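Local coordinates for uncharacterized protein (Bacteroides fragilis, PDB 3NNG) that is of unknown function but carries a calcium-binding F5/8 type C domain, a beta-sandwich that in related proteins often binds carbohydrates or membranes, at residues T50-G55 / T80-Y85. The protein carries 1 engineered substitution. Numbering follows the deposited sequence.
Sequences TWFTWG and TKQSAY
Gln82 OE1, lying 3.6 Å from CE1 of Phe52, is gripped by two backbone amides of its own loop. Tyr85 N reaches it at 3.0 Å, nearly straight (169°) and on a lone pair in the carbonyl plane; Ala84 N comes in at 2.8 Å on a more bent bond. The amide nitrogen of the same side chain gives its hydrogen to Tyr85 O, so three bonds pin the carboxamide across residues 82-85 of the loop. A bend at chi2 brings the amide back over its own loop, its plane oblique to the Phe52 ring.

Ala84 sets its methyl over one face of Phe52, a CH-pi contact with CB 4.2 Å from the ring centroid. Tyr85 CD2 comes over the same face, nearer CE2 and CZ, 3.6 Å from Phe52 CE2, with the ring planes inclined at 48°. Thr50 OG1, anti to the backbone N (chi1 -177°), bonds Trp51 O and rests against Gln82 CB, while CG2 packs 3.6 Å from Ala84 CB.

The two segments meet by van der Waals packing, polar atoms included. It lays a loop of the antiparallel F5/8 type C sandwich onto strand 51-54 beside the calcium site, the Thr50 side chain about 6 Å from the ion. Ser83 OG bonds Ile47 O, Tyr37 of helix 34-37 touches Phe52, Ala84 and Tyr85, and Ala152 of strand 148-159, a calcium-site residue, meets Thr50 and Ser83.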
ATOM      1  N   THR A  50      -6.940   9.334   4.929  1.00 19.78           N
ATOM      2  CA  THR A  50      -6.231   8.743   3.818  1.00 13.75           C
ATOM      3  C   THR A  50      -4.840   9.319   3.654  1.00 15.91           C
ATOM      4  O   THR A  50      -4.584  10.485   3.995  1.00 11.62           O
ATOM      5  CB  THR A  50      -7.023   8.958   2.511  1.00  9.84           C
ATOM      6  OG1 THR A  50      -6.356   8.309   1.424  1.00 18.96           O
ATOM      7  CG2 THR A  50      -7.124  10.446   2.230  1.00 15.90           C
ATOM      8  N   TRP A  51      -3.939   8.479   3.154  1.00 13.63           N
ATOM      9  CA  TRP A  51      -2.687   8.950   2.591  1.00 16.89           C
ATOM     10  C   TRP A  51      -2.998   9.529   1.210  1.00 21.20           C
ATOM     11  O   TRP A  51      -3.771   8.957   0.448  1.00 19.21           O
ATOM     12  CB  TRP A  51      -1.672   7.803   2.469  1.00 10.35           C
ATOM     13  CG  TRP A  51      -0.442   8.205   1.722  1.00 13.19           C
ATOM     14  CD1 TRP A  51       0.438   9.187   2.075  1.00 14.67           C
ATOM     15  CD2 TRP A  51       0.047   7.650   0.485  1.00 15.32           C
ATOM     16  NE1 TRP A  51       1.453   9.267   1.149  1.00 20.22           N
ATOM     17  CE2 TRP A  51       1.236   8.347   0.165  1.00 21.57           C
ATOM     18  CE3 TRP A  51      -0.399   6.633  -0.366  1.00 19.22           C
ATOM     19  CZ2 TRP A  51       1.977   8.061  -0.991  1.00 17.42           C
ATOM     20  CZ3 TRP A  51       0.342   6.352  -1.510  1.00 17.14           C
ATOM     21  CH2 TRP A  51       1.516   7.063  -1.810  1.00 16.68           C
ATOM     22  N   PHE A  52      -2.416  10.671   0.891  1.00 19.62           N
ATOM     23  CA  PHE A  52      -2.664  11.281  -0.406  1.00 19.08           C
ATOM     24  C   PHE A  52      -1.424  12.048  -0.797  1.00 20.50           C
ATOM     25  O   PHE A  52      -0.774  12.646   0.055  1.00 21.43           O
ATOM     26  CB  PHE A  52      -3.892  12.200  -0.367  1.00 13.75           C
ATOM     27  CG  PHE A  52      -4.399  12.590  -1.732  1.00 22.50           C
ATOM     28  CD1 PHE A  52      -5.128  11.682  -2.504  1.00 16.66           C
ATOM     29  CD2 PHE A  52      -4.153  13.859  -2.245  1.00 15.28           C
ATOM     30  CE1 PHE A  52      -5.602  12.040  -3.783  1.00 19.58           C
ATOM     31  CE2 PHE A  52      -4.632  14.235  -3.520  1.00 20.71           C
ATOM     32  CZ  PHE A  52      -5.350  13.319  -4.291  1.00 17.53           C
ATOM     33  N   THR A  53      -1.084  12.029  -2.076  1.00 18.43           N
ATOM     34  CA  THR A  53       0.169  12.629  -2.497  1.00 21.63           C
ATOM     35  C   THR A  53       0.163  13.020  -3.970  1.00 25.82           C
ATOM     36  O   THR A  53      -0.816  12.799  -4.687  1.00 20.61           O
ATOM     37  CB  THR A  53       1.308  11.623  -2.272  1.00 21.13           C
ATOM     38  OG1 THR A  53       2.574  12.226  -2.556  1.00 23.61           O
ATOM     39  CG2 THR A  53       1.097  10.412  -3.162  1.00 23.03           C
ATOM     40  N   TRP A  54       1.269  13.613  -4.405  1.00 20.87           N
ATOM     41  CA  TRP A  54       1.525  13.870  -5.813  1.00 23.04           C
ATOM     42  C   TRP A  54       1.856  12.562  -6.517  1.00 22.94           C
ATOM     43  O   TRP A  54       2.559  11.712  -5.954  1.00 18.57           O
ATOM     44  CB  TRP A  54       2.723  14.811  -5.957  1.00 20.55           C
ATOM     45  CG  TRP A  54       2.408  16.231  -5.655  1.00 25.95           C
ATOM     46  CD1 TRP A  54       1.933  17.163  -6.532  1.00 29.11           C
ATOM     47  CD2 TRP A  54       2.550  16.898  -4.399  1.00 20.13           C
ATOM     48  NE1 TRP A  54       1.758  18.362  -5.900  1.00 25.72           N
ATOM     49  CE2 TRP A  54       2.137  18.236  -4.585  1.00 27.27           C
ATOM     50  CE3 TRP A  54       2.982  16.499  -3.128  1.00 23.75           C
ATOM     51  CZ2 TRP A  54       2.139  19.179  -3.557  1.00 20.50           C
ATOM     52  CZ3 TRP A  54       2.987  17.434  -2.103  1.00 23.57           C
ATOM     53  CH2 TRP A  54       2.560  18.757  -2.323  1.00 22.42           C
ATOM     54  N   GLY A  55       1.360  12.414  -7.747  1.00 17.39           N
ATOM     55  CA  GLY A  55       1.665  11.268  -8.592  1.00 18.52           C
ATOM     56  C   GLY A  55       3.058  11.382  -9.185  1.00 20.37           C
ATOM     57  O   GLY A  55       3.728  12.381  -8.968  1.00 18.94           O
ATOM     58  N   THR A  80      -7.745   0.400  -0.584  1.00 18.63           N
ATOM     59  CA  THR A  80      -9.088   0.949  -0.782  1.00 17.53           C
ATOM     60  C   THR A  80      -9.010   2.203  -1.649  1.00 14.14           C
ATOM     61  O   THR A  80      -7.926   2.596  -2.088  1.00 16.18           O
ATOM     62  CB  THR A  80      -9.730   1.349   0.564  1.00 17.05           C
ATOM     63  OG1 THR A  80      -8.928   2.360   1.191  1.00 19.97           O
ATOM     64  CG2 THR A  80      -9.833   0.126   1.510  1.00 17.75           C
ATOM     65  N   LYS A  81     -10.156   2.828  -1.911  1.00 10.53           N
ATOM     66  CA  LYS A  81     -10.141   4.189  -2.432  1.00 15.67           C
ATOM     67  C   LYS A  81      -9.306   5.079  -1.507  1.00 16.25           C
ATOM     68  O   LYS A  81      -9.072   4.737  -0.346  1.00 19.67           O
ATOM     69  CB  LYS A  81     -11.566   4.748  -2.473  1.00 14.85           C
ATOM     70  CG  LYS A  81     -12.228   4.800  -1.087  1.00 11.41           C
ATOM     71  CD  LYS A  81     -13.511   5.629  -1.151  1.00 22.05           C
ATOM     72  CE  LYS A  81     -14.193   5.685   0.207  1.00 26.92           C
ATOM     73  NZ  LYS A  81     -15.431   6.498   0.167  1.00 26.59           N
ATOM     74  N   GLN A  82      -8.853   6.217  -2.017  1.00 18.82           N
ATOM     75  CA  GLN A  82      -8.454   7.318  -1.145  1.00 16.16           C
ATOM     76  C   GLN A  82      -9.709   8.150  -0.923  1.00 17.48           C
ATOM     77  O   GLN A  82     -10.618   8.152  -1.765  1.00 12.53           O
ATOM     78  CB  GLN A  82      -7.350   8.181  -1.777  1.00 15.67           C
ATOM     79  CG  GLN A  82      -7.619   8.661  -3.202  1.00 17.98           C
ATOM     80  CD  GLN A  82      -8.603   9.827  -3.263  1.00 25.70           C
ATOM     81  OE1 GLN A  82      -8.602  10.705  -2.399  1.00 22.96           O
ATOM     82  NE2 GLN A  82      -9.441   9.842  -4.302  1.00 15.96           N
ATOM     83  N   SER A  83      -9.770   8.863   0.192  1.00 14.42           N
ATOM     84  CA  SER A  83     -10.990   9.595   0.533  1.00 20.57           C
ATOM     85  C   SER A  83     -10.741  11.087   0.697  1.00 23.99           C
ATOM     86  O   SER A  83     -11.460  11.755   1.425  1.00 28.98           O
ATOM     87  CB  SER A  83     -11.617   9.031   1.811  1.00 26.39           C
ATOM     88  OG  SER A  83     -10.674   9.052   2.880  1.00 34.80           O
ATOM     89  N   ALA A  84      -9.720  11.602   0.023  1.00 32.66           N
ATOM     90  CA  ALA A  84      -9.378  13.018   0.109  1.00 27.30           C
ATOM     91  C   ALA A  84     -10.098  13.805  -0.972  1.00 28.56           C
ATOM     92  O   ALA A  84     -10.618  14.901  -0.726  1.00 27.05           O
ATOM     93  CB  ALA A  84      -7.867  13.205  -0.031  1.00 24.29           C
ATOM     94  N   TYR A  85     -10.116  13.236  -2.175  1.00 28.69           N
ATOM     95  CA  TYR A  85     -10.702  13.892  -3.335  1.00 31.38           C
ATOM     96  C   TYR A  85     -11.420  12.895  -4.243  1.00 32.58           C
ATOM     97  O   TYR A  85     -11.547  11.720  -3.907  1.00 27.65           O
ATOM     98  CB  TYR A  85      -9.630  14.650  -4.110  1.00 31.20           C
ATOM     99  CG  TYR A  85      -9.018  15.812  -3.345  1.00 32.68           C
ATOM    100  CD1 TYR A  85      -9.647  17.060  -3.309  1.00 29.08           C
ATOM    101  CD2 TYR A  85      -7.809  15.668  -2.673  1.00 33.02           C
ATOM    102  CE1 TYR A  85      -9.094  18.123  -2.622  1.00 28.96           C
ATOM    103  CE2 TYR A  85      -7.242  16.729  -1.983  1.00 31.34           C
ATOM    104  CZ  TYR A  85      -7.886  17.957  -1.970  1.00 35.68           C
ATOM    105  OH  TYR A  85      -7.327  19.015  -1.288  1.00 46.37           O
TER